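Local structure of endo-beta-N-acetylglucosaminidase F1 (6TCV) at residues V109-R114 / C148-K153; D122-I127 / M320-V325; I206-D209 / R214-V217; H252-L257 / P299-P304; E376-G381 / P408-S413. The protein probably cleaves mammalian high-mannose N-glycans, hydrolysing the bond between the two core N-acetylglucosamines as an endo-beta-N-acetylglucosaminidase of a gut Bacteroides. The protein carries 2 engineered substitutions. All coordinates share one frame; numbering follows the deposited sequence. Where two conformers were deposited one is given.

Contact 1: V109-R114 / C148-K153; sequences VEMTIR and CIYLVK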
# COMPACT_ATOMS: atom_id res chain seq x y z
N VAL A 109 -21.13 -19.16 -3.95
CA VAL A 109 -20.55 -20.37 -4.49
C VAL A 109 -19.05 -20.33 -4.23
O VAL A 109 -18.39 -19.29 -4.41
CB VAL A 109 -20.83 -20.48 -6.00
N GLU A 110 -18.50 -21.48 -3.88
CA GLU A 110 -17.08 -21.58 -3.62
C GLU A 110 -16.29 -21.46 -4.90
O GLU A 110 -16.69 -21.96 -5.95
CB GLU A 110 -16.77 -22.93 -2.97
N MET A 111 -15.18 -20.72 -4.83
CA MET A 111 -14.26 -20.59 -5.95
C MET A 111 -12.86 -20.86 -5.44
O MET A 111 -12.43 -20.25 -4.45
CB MET A 111 -14.33 -19.18 -6.55
CG MET A 111 -13.39 -18.98 -7.76
SD MET A 111 -13.35 -17.26 -8.35
CE MET A 111 -12.43 -16.44 -7.05
N THR A 112 -12.11 -21.70 -6.14
CA THR A 112 -10.71 -21.97 -5.80
C THR A 112 -9.85 -21.46 -6.94
O THR A 112 -10.15 -21.71 -8.11
CB THR A 112 -10.50 -23.47 -5.59
OG1 THR A 112 -11.28 -23.91 -4.48
CG2 THR A 112 -9.04 -23.76 -5.26
N ILE A 113 -8.79 -20.72 -6.60
CA ILE A 113 -7.80 -20.23 -7.56
C ILE A 113 -6.51 -21.03 -7.36
O ILE A 113 -5.96 -21.02 -6.25
CB ILE A 113 -7.48 -18.74 -7.33
CG1 ILE A 113 -8.72 -17.85 -7.47
CG2 ILE A 113 -6.34 -18.31 -8.27
CD1 ILE A 113 -8.50 -16.41 -6.97
N ARG A 114 -6.05 -21.71 -8.40
CA ARG A 114 -4.80 -22.46 -8.35
C ARG A 114 -3.68 -21.65 -9.01
O ARG A 114 -3.90 -20.97 -10.02
CB ARG A 114 -4.96 -23.85 -8.97
N CYS A 148 -17.95 -8.85 -10.43
CA CYS A 148 -16.82 -8.56 -9.55
C CYS A 148 -15.50 -9.02 -10.17
O CYS A 148 -15.50 -9.69 -11.22
CB CYS A 148 -17.07 -9.10 -8.14
SG CYS A 148 -17.07 -10.86 -8.15
N ILE A 149 -14.39 -8.65 -9.56
CA ILE A 149 -13.09 -8.97 -10.13
C ILE A 149 -12.06 -9.35 -9.08
O ILE A 149 -12.03 -8.81 -7.96
CB ILE A 149 -12.64 -7.85 -11.09
CG1 ILE A 149 -11.48 -8.33 -11.96
CG2 ILE A 149 -12.24 -6.57 -10.30
CD1 ILE A 149 -11.30 -7.52 -13.22
N TYR A 150 -11.25 -10.38 -9.39
CA TYR A 150 -10.06 -10.76 -8.62
C TYR A 150 -8.82 -10.39 -9.42
O TYR A 150 -8.79 -10.66 -10.63
CB TYR A 150 -10.02 -12.26 -8.37
CG TYR A 150 -11.18 -12.65 -7.53
CD1 TYR A 150 -12.41 -12.93 -8.11
CD2 TYR A 150 -11.05 -12.73 -6.14
CE1 TYR A 150 -13.51 -13.26 -7.35
CE2 TYR A 150 -12.16 -13.05 -5.36
CZ TYR A 150 -13.37 -13.35 -5.98
OH TYR A 150 -14.49 -13.68 -5.25
N LEU A 151 -7.88 -9.72 -8.79
CA LEU A 151 -6.62 -9.30 -9.40
C LEU A 151 -5.52 -10.12 -8.74
O LEU A 151 -5.20 -9.91 -7.57
CB LEU A 151 -6.47 -7.78 -9.21
CG LEU A 151 -7.55 -6.93 -9.86
CD1 LEU A 151 -7.40 -5.43 -9.46
CD2 LEU A 151 -7.63 -7.11 -11.36
N VAL A 152 -4.99 -11.09 -9.49
CA VAL A 152 -4.16 -12.19 -8.97
C VAL A 152 -2.70 -11.97 -9.29
O VAL A 152 -2.35 -11.69 -10.44
CB VAL A 152 -4.65 -13.54 -9.53
CG1 VAL A 152 -3.83 -14.71 -8.91
CG2 VAL A 152 -6.16 -13.75 -9.33
N LYS A 153 -1.86 -12.11 -8.28
CA LYS A 153 -0.41 -12.06 -8.40
C LYS A 153 0.23 -13.30 -7.78
O LYS A 153 -0.17 -13.72 -6.69
CB LYS A 153 0.13 -10.84 -7.65
CG LYS A 153 -0.65 -9.57 -7.97
CD LYS A 153 -0.32 -8.35 -7.11
CE LYS A 153 1.11 -8.25 -6.66
NZ LYS A 153 1.16 -7.13 -5.64

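Contact 2: D122-I127 / M320-V325; sequences DKTYAI and MPDKLV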
# COMPACT_ATOMS: atom_id res chain seq x y z
N ASP A 122 5.73 -10.63 -11.31
CA ASP A 122 5.54 -9.19 -11.22
C ASP A 122 4.48 -8.70 -12.18
O ASP A 122 4.61 -7.66 -12.81
CB ASP A 122 6.88 -8.47 -11.43
N LYS A 123 3.44 -9.53 -12.37
CA LYS A 123 2.35 -9.25 -13.29
C LYS A 123 1.01 -9.59 -12.65
O LYS A 123 0.88 -10.65 -12.04
CB LYS A 123 2.50 -10.04 -14.58
N THR A 124 0.03 -8.72 -12.79
CA THR A 124 -1.31 -8.94 -12.29
C THR A 124 -2.23 -9.50 -13.37
O THR A 124 -2.28 -8.97 -14.49
CB THR A 124 -1.89 -7.63 -11.77
OG1 THR A 124 -1.10 -7.17 -10.71
CG2 THR A 124 -3.33 -7.80 -11.29
N TYR A 125 -2.91 -10.60 -13.07
CA TYR A 125 -3.89 -11.24 -13.93
C TYR A 125 -5.28 -11.02 -13.36
O TYR A 125 -5.45 -10.73 -12.19
CB TYR A 125 -3.57 -12.74 -14.02
CG TYR A 125 -2.24 -13.04 -14.66
CD1 TYR A 125 -1.07 -12.94 -13.94
CD2 TYR A 125 -2.17 -13.44 -15.98
CE1 TYR A 125 0.17 -13.22 -14.53
CE2 TYR A 125 -0.96 -13.72 -16.57
CZ TYR A 125 0.19 -13.60 -15.85
OH TYR A 125 1.39 -13.90 -16.50
N ALA A 126 -6.30 -11.18 -14.17
CA ALA A 126 -7.65 -10.89 -13.76
C ALA A 126 -8.58 -12.10 -13.88
O ALA A 126 -8.54 -12.82 -14.87
CB ALA A 126 -8.20 -9.73 -14.60
N ILE A 127 -9.46 -12.25 -12.90
CA ILE A 127 -10.59 -13.15 -12.98
C ILE A 127 -11.84 -12.30 -12.90
O ILE A 127 -12.28 -11.96 -11.81
CB ILE A 127 -10.57 -14.20 -11.86
CG1 ILE A 127 -9.22 -14.91 -11.75
CG2 ILE A 127 -11.66 -15.25 -12.06
CD1 ILE A 127 -9.04 -15.75 -10.50
N MET A 320 -5.19 2.66 -10.33
CA MET A 320 -4.24 1.57 -10.03
C MET A 320 -4.91 0.60 -9.06
O MET A 320 -4.48 0.43 -7.90
CB MET A 320 -2.88 2.06 -9.53
CG MET A 320 -2.84 2.96 -8.33
SD MET A 320 -1.12 3.51 -8.07
CE MET A 320 -1.21 4.26 -6.43
N PRO A 321 -5.92 -0.15 -9.55
CA PRO A 321 -6.72 -0.96 -8.63
C PRO A 321 -5.96 -2.12 -8.04
O PRO A 321 -6.38 -2.65 -6.99
CB PRO A 321 -7.89 -1.43 -9.48
CG PRO A 321 -7.40 -1.29 -10.88
CD PRO A 321 -6.47 -0.13 -10.90
N ASP A 322 -4.88 -2.59 -8.65
CA ASP A 322 -4.11 -3.67 -8.02
C ASP A 322 -3.04 -3.17 -7.05
O ASP A 322 -2.38 -4.01 -6.44
CB ASP A 322 -3.50 -4.58 -9.10
CG ASP A 322 -2.56 -3.84 -10.01
OD1 ASP A 322 -2.79 -2.66 -10.29
OD2 ASP A 322 -1.62 -4.49 -10.51
N LYS A 323 -2.87 -1.86 -6.90
CA LYS A 323 -1.82 -1.29 -6.05
C LYS A 323 -2.41 -0.68 -4.79
O LYS A 323 -3.62 -0.47 -4.68
CB LYS A 323 -1.02 -0.24 -6.84
CG LYS A 323 -0.30 -0.85 -8.04
CD LYS A 323 0.69 0.09 -8.70
CE LYS A 323 1.45 -0.54 -9.84
NZ LYS A 323 0.62 -0.54 -11.04
N LEU A 324 -1.55 -0.43 -3.80
CA LEU A 324 -1.99 0.05 -2.51
C LEU A 324 -2.24 1.55 -2.52
O LEU A 324 -1.40 2.33 -2.98
CB LEU A 324 -0.95 -0.28 -1.44
CG LEU A 324 -0.76 -1.77 -1.19
CD1 LEU A 324 0.44 -1.97 -0.27
CD2 LEU A 324 -1.99 -2.39 -0.54
N VAL A 325 -3.39 1.96 -1.98
CA VAL A 325 -3.70 3.36 -1.69
C VAL A 325 -3.77 3.49 -0.19
O VAL A 325 -4.61 2.84 0.46
CB VAL A 325 -4.97 3.82 -2.40
CG1 VAL A 325 -5.34 5.26 -2.04
CG2 VAL A 325 -4.81 3.66 -3.90

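Contact 3: I206-D209 / R214-V217; sequences INYD and RPRV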
# COMPACT_ATOMS: atom_id res chain seq x y z
N ILE A 206 3.40 17.19 -3.80
CA ILE A 206 2.47 17.89 -4.69
C ILE A 206 2.85 19.36 -4.69
O ILE A 206 3.02 19.98 -3.61
CB ILE A 206 1.00 17.65 -4.33
CG1 ILE A 206 0.11 18.32 -5.37
CG2 ILE A 206 0.64 18.09 -2.91
CD1 ILE A 206 -1.36 17.90 -5.30
N ASN A 207 2.98 19.95 -5.88
CA ASN A 207 3.30 21.36 -6.03
C ASN A 207 2.57 21.87 -7.27
O ASN A 207 2.10 21.09 -8.12
CB ASN A 207 4.79 21.58 -6.23
CG ASN A 207 5.52 21.57 -4.91
OD1 ASN A 207 6.21 20.58 -4.57
ND2 ASN A 207 5.41 22.65 -4.16
N TYR A 208 2.41 23.19 -7.35
CA TYR A 208 1.76 23.76 -8.54
C TYR A 208 2.84 23.88 -9.62
O TYR A 208 3.93 24.42 -9.37
CB TYR A 208 1.21 25.15 -8.24
CG TYR A 208 0.23 25.60 -9.28
CD1 TYR A 208 -0.90 24.86 -9.49
CD2 TYR A 208 0.44 26.70 -10.11
CE1 TYR A 208 -1.85 25.18 -10.43
CE2 TYR A 208 -0.53 27.03 -11.08
CZ TYR A 208 -1.65 26.22 -11.22
OH TYR A 208 -2.63 26.54 -12.18
N ASP A 209 2.52 23.45 -10.84
CA ASP A 209 3.41 23.65 -12.00
C ASP A 209 2.82 24.86 -12.69
O ASP A 209 1.85 24.78 -13.47
CB ASP A 209 3.33 22.40 -12.88
CG ASP A 209 4.24 22.47 -14.06
OD1 ASP A 209 4.49 21.35 -14.61
OD2 ASP A 209 4.66 23.55 -14.46
N ARG A 214 -1.16 23.50 -13.66
CA ARG A 214 -1.80 22.41 -12.94
C ARG A 214 -0.92 21.91 -11.81
O ARG A 214 0.30 22.07 -11.85
CB ARG A 214 -2.26 21.28 -13.84
CG ARG A 214 -1.12 20.66 -14.52
CD ARG A 214 -1.69 19.53 -15.42
NE ARG A 214 -1.74 18.23 -14.73
CZ ARG A 214 -2.10 17.06 -15.30
NH1 ARG A 214 -2.12 15.88 -14.59
NH2 ARG A 214 -2.46 17.08 -16.58
N PRO A 215 -1.49 21.20 -10.84
CA PRO A 215 -0.65 20.49 -9.87
C PRO A 215 0.18 19.41 -10.55
O PRO A 215 -0.20 18.88 -11.58
CB PRO A 215 -1.69 19.83 -8.93
CG PRO A 215 -2.99 20.63 -9.19
CD PRO A 215 -2.94 21.02 -10.58
N ARG A 216 1.31 19.06 -9.95
CA ARG A 216 2.12 17.95 -10.42
C ARG A 216 2.76 17.25 -9.23
O ARG A 216 2.88 17.81 -8.13
CB ARG A 216 3.24 18.47 -11.33
CG ARG A 216 4.32 19.32 -10.62
CD ARG A 216 5.66 19.61 -11.40
NE ARG A 216 6.32 18.41 -11.88
CZ ARG A 216 6.97 18.30 -13.01
NH1 ARG A 216 7.08 19.34 -13.83
NH2 ARG A 216 7.54 17.14 -13.33
N VAL A 217 3.19 16.02 -9.49
CA VAL A 217 4.16 15.36 -8.61
C VAL A 217 5.49 16.05 -8.87
O VAL A 217 5.97 16.14 -10.01
CB VAL A 217 4.25 13.88 -8.96
CG1 VAL A 217 5.33 13.17 -8.16
CG2 VAL A 217 2.92 13.21 -8.75

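Contact 4: H252-L257 / P299-P304; sequences HDITGL and PSLTNP. With MAN (alpha-D-mannopyranose), chain B; MAN (alpha-D-mannopyranose), chain C; MAN (alpha-D-mannopyranose), chain D.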
# COMPACT_ATOMS: atom_id res chain seq x y z
N HIS A 252 4.09 23.53 0.60
CA HIS A 252 4.22 24.97 0.79
C HIS A 252 3.82 25.77 -0.45
O HIS A 252 4.36 26.87 -0.67
CB HIS A 252 5.66 25.33 1.21
CG HIS A 252 6.17 24.50 2.34
ND1 HIS A 252 5.82 24.75 3.66
CD2 HIS A 252 6.99 23.42 2.37
CE1 HIS A 252 6.40 23.85 4.44
NE2 HIS A 252 7.11 23.03 3.68
N ASP A 253 2.76 25.36 -1.12
CA ASP A 253 2.14 26.23 -2.13
C ASP A 253 0.63 25.97 -2.12
O ASP A 253 0.11 25.29 -1.22
CB ASP A 253 2.83 26.13 -3.51
CG ASP A 253 2.58 24.85 -4.28
OD1 ASP A 253 3.42 24.61 -5.19
OD2 ASP A 253 1.60 24.13 -4.06
N ILE A 254 -0.07 26.51 -3.12
CA ILE A 254 -1.53 26.46 -3.18
C ILE A 254 -2.10 25.07 -3.38
O ILE A 254 -3.30 24.87 -3.20
CB ILE A 254 -2.09 27.40 -4.28
CG1 ILE A 254 -1.52 26.98 -5.65
CG2 ILE A 254 -1.87 28.87 -3.89
CD1 ILE A 254 -2.13 27.78 -6.81
N THR A 255 -1.27 24.08 -3.73
CA THR A 255 -1.75 22.72 -3.96
C THR A 255 -1.66 21.88 -2.67
O THR A 255 -0.80 22.10 -1.81
CB THR A 255 -1.00 22.00 -5.08
OG1 THR A 255 0.37 21.77 -4.68
CG2 THR A 255 -1.07 22.72 -6.41
N GLY A 256 -2.54 20.89 -2.56
CA GLY A 256 -2.51 19.98 -1.44
C GLY A 256 -3.38 18.78 -1.74
O GLY A 256 -4.28 18.83 -2.60
N LEU A 257 -3.10 17.70 -1.00
CA LEU A 257 -3.75 16.42 -1.23
C LEU A 257 -5.18 16.37 -0.77
O LEU A 257 -5.90 15.44 -1.17
CB LEU A 257 -2.94 15.30 -0.55
CG LEU A 257 -1.48 15.28 -1.00
CD1 LEU A 257 -0.66 14.31 -0.09
CD2 LEU A 257 -1.33 14.82 -2.44
N PRO A 299 -9.23 26.16 -11.24
CA PRO A 299 -10.11 25.00 -11.48
C PRO A 299 -9.58 23.69 -10.97
O PRO A 299 -10.36 22.73 -10.88
CB PRO A 299 -10.27 24.97 -13.01
CG PRO A 299 -9.08 25.68 -13.55
CD PRO A 299 -8.77 26.78 -12.52
N SER A 300 -8.30 23.61 -10.66
CA SER A 300 -7.75 22.37 -10.12
C SER A 300 -7.94 22.21 -8.61
O SER A 300 -7.67 21.13 -8.08
CB SER A 300 -6.24 22.32 -10.38
OG SER A 300 -5.95 22.25 -11.78
N LEU A 301 -8.35 23.26 -7.92
CA LEU A 301 -8.38 23.33 -6.46
C LEU A 301 -9.78 23.59 -5.93
O LEU A 301 -10.70 23.99 -6.67
CB LEU A 301 -7.46 24.46 -5.96
CG LEU A 301 -6.04 24.42 -6.52
CD1 LEU A 301 -5.19 25.62 -6.04
CD2 LEU A 301 -5.34 23.11 -6.15
N THR A 302 -9.94 23.37 -4.64
CA THR A 302 -11.18 23.58 -3.92
C THR A 302 -10.88 23.82 -2.44
O THR A 302 -9.73 23.80 -2.02
CB THR A 302 -12.16 22.44 -4.16
OG1 THR A 302 -13.46 22.86 -3.73
CG2 THR A 302 -11.79 21.20 -3.42
N ASN A 303 -11.94 24.09 -1.65
CA ASN A 303 -11.77 24.26 -0.21
C ASN A 303 -11.17 22.98 0.40
O ASN A 303 -11.55 21.86 -0.01
CB ASN A 303 -13.14 24.57 0.46
CG ASN A 303 -13.82 25.70 -0.23
OD1 ASN A 303 -13.69 26.87 0.11
ND2 ASN A 303 -14.77 25.31 -1.06
N PRO A 304 -10.19 23.06 1.28
CA PRO A 304 -9.63 21.83 1.87
C PRO A 304 -10.72 21.08 2.65
O PRO A 304 -11.44 21.67 3.46
CB PRO A 304 -8.53 22.33 2.81
CG PRO A 304 -8.22 23.76 2.28
CD PRO A 304 -9.52 24.28 1.77
C1 MAN B . 10.42 25.24 5.24
C2 MAN B . 9.60 25.80 4.08
C3 MAN B . 10.17 25.36 2.75
C4 MAN B . 11.65 25.71 2.69
C5 MAN B . 12.38 25.11 3.88
C6 MAN B . 13.85 25.46 3.91
O2 MAN B . 9.60 27.22 4.08
O3 MAN B . 9.49 25.99 1.66
O4 MAN B . 12.25 25.14 1.53
O5 MAN B . 11.78 25.57 5.10
O6 MAN B . 14.44 24.99 5.10
C1 MAN C . 8.56 20.21 6.32
C2 MAN C . 8.78 19.68 4.92
C3 MAN C . 10.27 19.70 4.60
C4 MAN C . 10.82 21.10 4.73
C5 MAN C . 10.48 21.66 6.11
C6 MAN C . 10.87 23.11 6.26
O2 MAN C . 8.07 20.50 4.00
O3 MAN C . 10.40 19.27 3.23
O4 MAN C . 12.23 21.18 4.53
O5 MAN C . 9.07 21.54 6.40
O6 MAN C . 10.20 23.86 5.23
C1 MAN D . 8.42 27.79 3.59
C2 MAN D . 8.63 29.28 3.44
C3 MAN D . 8.96 29.89 4.79
C4 MAN D . 7.93 29.50 5.84
C5 MAN D . 7.76 27.98 5.86
C6 MAN D . 6.68 27.50 6.80
O2 MAN D . 7.43 29.85 2.93
O3 MAN D . 9.00 31.31 4.68
O4 MAN D . 8.36 29.90 7.13
O5 MAN D . 7.41 27.52 4.54
O6 MAN D . 6.32 26.16 6.56

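Contact 5: E376-G381 / P408-S413; sequences EFNLGG and PAKYGS. With NAG (2-acetamido-2-deoxy-beta-D-glucopyranose), chain E; MAN (alpha-D-mannopyranose), chain F.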
# COMPACT_ATOMS: atom_id res chain seq x y z
N GLU A 376 8.04 6.87 16.04
CA GLU A 376 8.89 7.91 15.44
C GLU A 376 10.32 7.49 15.80
O GLU A 376 10.75 7.63 16.96
CB GLU A 376 8.54 9.28 15.99
CG GLU A 376 8.54 10.41 14.95
CD GLU A 376 9.89 10.69 14.33
OE1 GLU A 376 10.87 9.95 14.61
OE2 GLU A 376 10.00 11.67 13.56
N PHE A 377 11.02 6.84 14.87
CA PHE A 377 12.32 6.27 15.19
C PHE A 377 13.43 7.30 15.26
O PHE A 377 14.47 7.01 15.85
CB PHE A 377 12.69 5.22 14.16
CG PHE A 377 11.98 3.89 14.28
CD1 PHE A 377 11.81 3.28 15.49
CD2 PHE A 377 11.51 3.27 13.11
CE1 PHE A 377 11.17 2.04 15.59
CE2 PHE A 377 10.90 2.04 13.19
CZ PHE A 377 10.71 1.43 14.41
N ASN A 378 13.25 8.49 14.69
CA ASN A 378 14.26 9.54 14.79
C ASN A 378 14.11 10.35 16.07
O ASN A 378 15.11 10.72 16.68
CB ASN A 378 14.14 10.46 13.57
CG ASN A 378 15.22 11.48 13.55
OD1 ASN A 378 16.41 11.15 13.54
ND2 ASN A 378 14.83 12.76 13.56
N LEU A 379 12.87 10.70 16.44
CA LEU A 379 12.62 11.51 17.63
C LEU A 379 12.28 10.73 18.87
O LEU A 379 12.43 11.28 19.96
CB LEU A 379 11.49 12.50 17.41
CG LEU A 379 11.60 13.50 16.27
CD1 LEU A 379 10.37 14.28 16.10
CD2 LEU A 379 12.76 14.42 16.56
N GLY A 380 11.82 9.53 18.77
CA GLY A 380 11.73 8.66 19.91
C GLY A 380 10.34 8.36 20.37
O GLY A 380 10.17 7.46 21.22
N GLY A 381 9.37 9.13 19.98
CA GLY A 381 8.02 8.97 20.48
C GLY A 381 7.24 7.80 19.85
O GLY A 381 7.62 7.25 18.84
N PRO A 408 20.71 4.19 10.22
CA PRO A 408 21.72 3.29 10.79
C PRO A 408 22.39 3.83 12.04
O PRO A 408 22.65 3.07 12.98
CB PRO A 408 22.70 3.11 9.61
CG PRO A 408 21.81 3.27 8.38
CD PRO A 408 20.81 4.31 8.74
N ALA A 409 22.65 5.14 12.12
CA ALA A 409 23.27 5.70 13.30
C ALA A 409 22.44 5.54 14.56
O ALA A 409 22.98 5.67 15.67
CB ALA A 409 23.65 7.17 13.09
N LYS A 410 21.13 5.35 14.41
CA LYS A 410 20.24 5.18 15.54
C LYS A 410 19.73 3.75 15.65
O LYS A 410 18.75 3.49 16.36
CB LYS A 410 19.06 6.16 15.52
CG LYS A 410 19.50 7.61 15.54
CD LYS A 410 18.32 8.57 15.65
CE LYS A 410 18.80 10.01 15.75
NZ LYS A 410 19.44 10.29 17.06
N TYR A 411 20.40 2.78 15.02
CA TYR A 411 19.89 1.41 15.07
C TYR A 411 19.86 0.88 16.50
O TYR A 411 19.01 0.04 16.80
CB TYR A 411 20.73 0.49 14.19
CG TYR A 411 20.32 0.39 12.71
CD1 TYR A 411 19.26 1.10 12.19
CD2 TYR A 411 20.99 -0.48 11.87
CE1 TYR A 411 18.86 0.95 10.85
CE2 TYR A 411 20.60 -0.62 10.54
CZ TYR A 411 19.57 0.13 10.05
OH TYR A 411 19.19 0.01 8.71
N GLY A 412 20.76 1.26 17.38
CA GLY A 412 20.64 0.80 18.75
C GLY A 412 19.29 1.13 19.35
O GLY A 412 18.63 0.31 20.00
N SER A 413 18.87 2.39 19.19
CA SER A 413 17.54 2.81 19.65
C SER A 413 16.42 2.08 18.93
O SER A 413 15.48 1.57 19.57
CB SER A 413 17.41 4.33 19.39
OG SER A 413 16.14 4.78 19.80
C1 NAG E . 4.95 14.40 10.71
C2 NAG E . 5.24 14.04 9.27
C3 NAG E . 6.62 14.48 8.78
C4 NAG E . 7.46 14.99 9.94
C5 NAG E . 7.34 14.00 11.08
C6 NAG E . 8.25 14.30 12.26
C7 NAG E . 4.30 12.11 8.06
C8 NAG E . 4.17 10.60 8.05
N2 NAG E . 5.03 12.62 9.05
O3 NAG E . 6.48 15.51 7.80
O4 NAG E . 8.83 15.04 9.50
O5 NAG E . 5.99 14.01 11.61
O6 NAG E . 7.99 13.43 13.32
O7 NAG E . 3.76 12.84 7.21
C1 MAN F . 16.88 17.82 11.61
C2 MAN F . 18.22 17.37 12.15
C3 MAN F . 18.05 16.01 12.81
C4 MAN F . 17.01 16.13 13.91
C5 MAN F . 15.71 16.72 13.37
C6 MAN F . 14.78 17.10 14.50
O2 MAN F . 18.64 18.32 13.15
O3 MAN F . 19.30 15.60 13.34
O4 MAN F . 16.74 14.83 14.44
O5 MAN F . 15.94 17.95 12.65
O6 MAN F . 13.53 17.62 14.04
O HOH W 1 14.12 5.01 17.87

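Contact 1: V109-R114 / C148-K153
Met111 and Tyr150 meet between two beta sheets that pack against each other, a sandwich-like arrangement in the N-terminal part of the chain. Strand 108-114 belongs to an antiparallel sheet and strand 147-154 to a mixed one. The backbones stay apart: the CA atoms of Ile113 and Val152 are 8.9 Å from each other.

The main interaction is CH-pi. The methyl CE of Met111 lies over one face of the Tyr150 ring, 3.5 Å from the ring centroid and 17° off the normal. It is shifted toward the rim and comes within 3.4 Å of Tyr150 CE1. The sulfur adds a Met-aromatic contact from an oblique position. Met111 runs straight out from its strand and then bends at its last torsion (chi3 72°), which lays the methyl on the ring.

The polar end of the tyrosine bonds to Asp27. A leucine in place of Tyr150 would probably leave Met111 CE without a flat face to rest on and Asp27 without its hydroxyl partner.

The apolar packing continues along the strands. Ile127 of strand 125-130 touches Ile113, Tyr150 and Val152. In the conformer given, Ile113 CD1 sits 4.3 Å from Val152 CG2.

Contact 2: D122-I127 / M320-V325
The backbones approach at Thr124 and Asp322, whose CA atoms are 7.3 Å apart. Asp322 sits in a type I beta turn from Met320 to Lys323, closed by a bond of 3.0 Å from Lys323 N to Met320 O. The turn follows helix 306-319 and leads into strand 324-329 of the large mixed sheet. Thr124 belongs to the N-terminal beta domain, on the segment that runs into strand 125-130. The contact is therefore a small surface bridge between two parts of the fold.

The side chains cross obliquely. Thr124 OG1 donates to Asp322 OD2 at 2.7 Å, in the conformer given of the two deposited for Asp322. OD2 receives it on its anti lone pair, away from the other oxygen. A valine at Thr124 would probably leave Asp322 OD2 without this donor and remove the polar link between the segments. Thr124 also touches Leu151 and Lys153, and Asp322 touches Phe82. Beside the bond, Thr124 CG2 packs at 3.9 Å from Asp322 CB.

Contact 3: I206-D209 / R214-V217
Asn207 and Arg216 form a hydrogen-bonded pair in the antiparallel beta hairpin of strands 198-209 and 214-218. Arg216 N reaches Asn207 O at 2.8 Å, and Asn207 N reaches Arg216 O at 3.1 Å. Asp209 and Arg214 make the next such pair toward the turn. There Asp209 N to Arg214 O is 2.8 Å, while the return bond from Arg214 N to Asp209 O is longer at 3.3 Å.

Asp209 and Arg216 lie on the same side of the hairpin. Arg216 NH1 gives a weak bond to Asp209 OD1 at 3.4 Å, part of a salt bridge, with the carboxylate and guanidinium planes 24° apart. Arg216 NE donates to Val217 O at 3.0 Å, nearly straight at 172°. That bond lies in the guanidinium plane and helps fix its rotation. Asp209 OD2 turns instead to Ala212 N in the connecting turn.

Packing follows. Ile206 and Pro215 lie side by side, with Ile206 CD1 4.1 Å from Pro215 CB. CG of Tyr208 is anti to the backbone N (chi1 -164°), which brings the ring alongside the Arg214-Pro215 backbone; its hydroxyl bonds to Asn298.

The hairpin leans on helix 262-278. Ile206 and Val217 touch Phe268 there, and Arg216 touches Glu271. Strand 243-249 is paired to strand 198-209.

Contact 4: H252-L257 / P299-P304
Ile254 and Leu301 carry the apolar contact between two loops. Their side chains cross at about a right angle, with Ile254 CD1 3.8 Å from Leu301 CD1. The same leucine methyl, CD1, also rests 3.5 Å from Ile254 O. The second branch turns to the next residue, with Leu301 CD2 4.3 Å from Thr255 CG2.

Hydrogen bonds shape the first loop from within. Asp253 OD2 accepts from Thr255 N at 2.9 Å, an Asx turn. It also accepts from Thr255 OG1 at 2.7 Å on its syn lone pair. The backbone donor comes on the anti side, 27° out of the carboxylate plane. Two donors thus grip one oxygen and fix the rotation of the carboxylate.

Sugar contacts lie at the start of this loop. His252 NE2 and O2 of the chain C mannose share a hydrogen bond of 2.7 Å. C2 of the chain B mannose stands over the centre of one ring face, 3.7 Å above the plane of His252. These contacts are consistent with a part in holding the high-mannose substrate.

In the fold, segment 252-257 links strand 243-249 to helix 262-278, and segment 299-304 precedes helix 306-319. Thr255 and Ser300 both touch Pro215 of strand 214-218.

Contact 5: E376-G381 / P408-S413
Asn378 and Lys410 touch where the loop after strand 371-376 meets the N-terminal end of helix 411-416. Lys410 CE lies against the amide oxygen, 3.4 Å from Asn378 OD1. A water forms a second link: it donates to Phe377 O at 2.9 Å and shares a hydrogen bond of 2.8 Å with Ser413 OG.

The other branch of the Asn378 amide faces the sugar. Its ND2 donates to O4 of the chain F mannose at 3.0 Å. With chi1 at -175° the Asn378 side chain extends opposite its backbone N, and the amide reaches both mannose and lysine.

Glu376 binds the glycan and holds the loop, in the conformer given. Its OE2 accepts from NAG O6 at 2.7 Å. Its OE1 takes Leu379 N at 2.8 Å, from above the carboxylate plane, plus a weaker bond from Asn378 N. Tyr290 and Tyr355 also bond to the NAG. Arg417 bonds to Glu376 O and Gly381 O.

The arrangement is a sugar-contacting loop, consistent with the substrate groove of a (beta/alpha)8-barrel endoglycosidase.

How the contacts relate
Following the chain, contact 1 joins strand 108-114 to strand 147-154. Contact 2 starts between them, at 122-127, and closes at 320-325, so the two loops cross. They touch through the pairing of strands 125-130 and 147-154. Contact 2 ties this N-terminal beta domain to the barrel-like sheet. Within its long loop lie contact 3, a short hairpin, and then contact 4, which spans 252-257 to 299-304. These two touch: Asp253 OD1 is 2.8 Å from Tyr208 N, a probable hydrogen bond. Contact 5 comes last and closes between 376-381 and 408-413, tying the loop after strand 371-376 to the start of helix 411-416. Its nearest atoms are about 15 Å from contact 4, yet both carry glycan-touching loops.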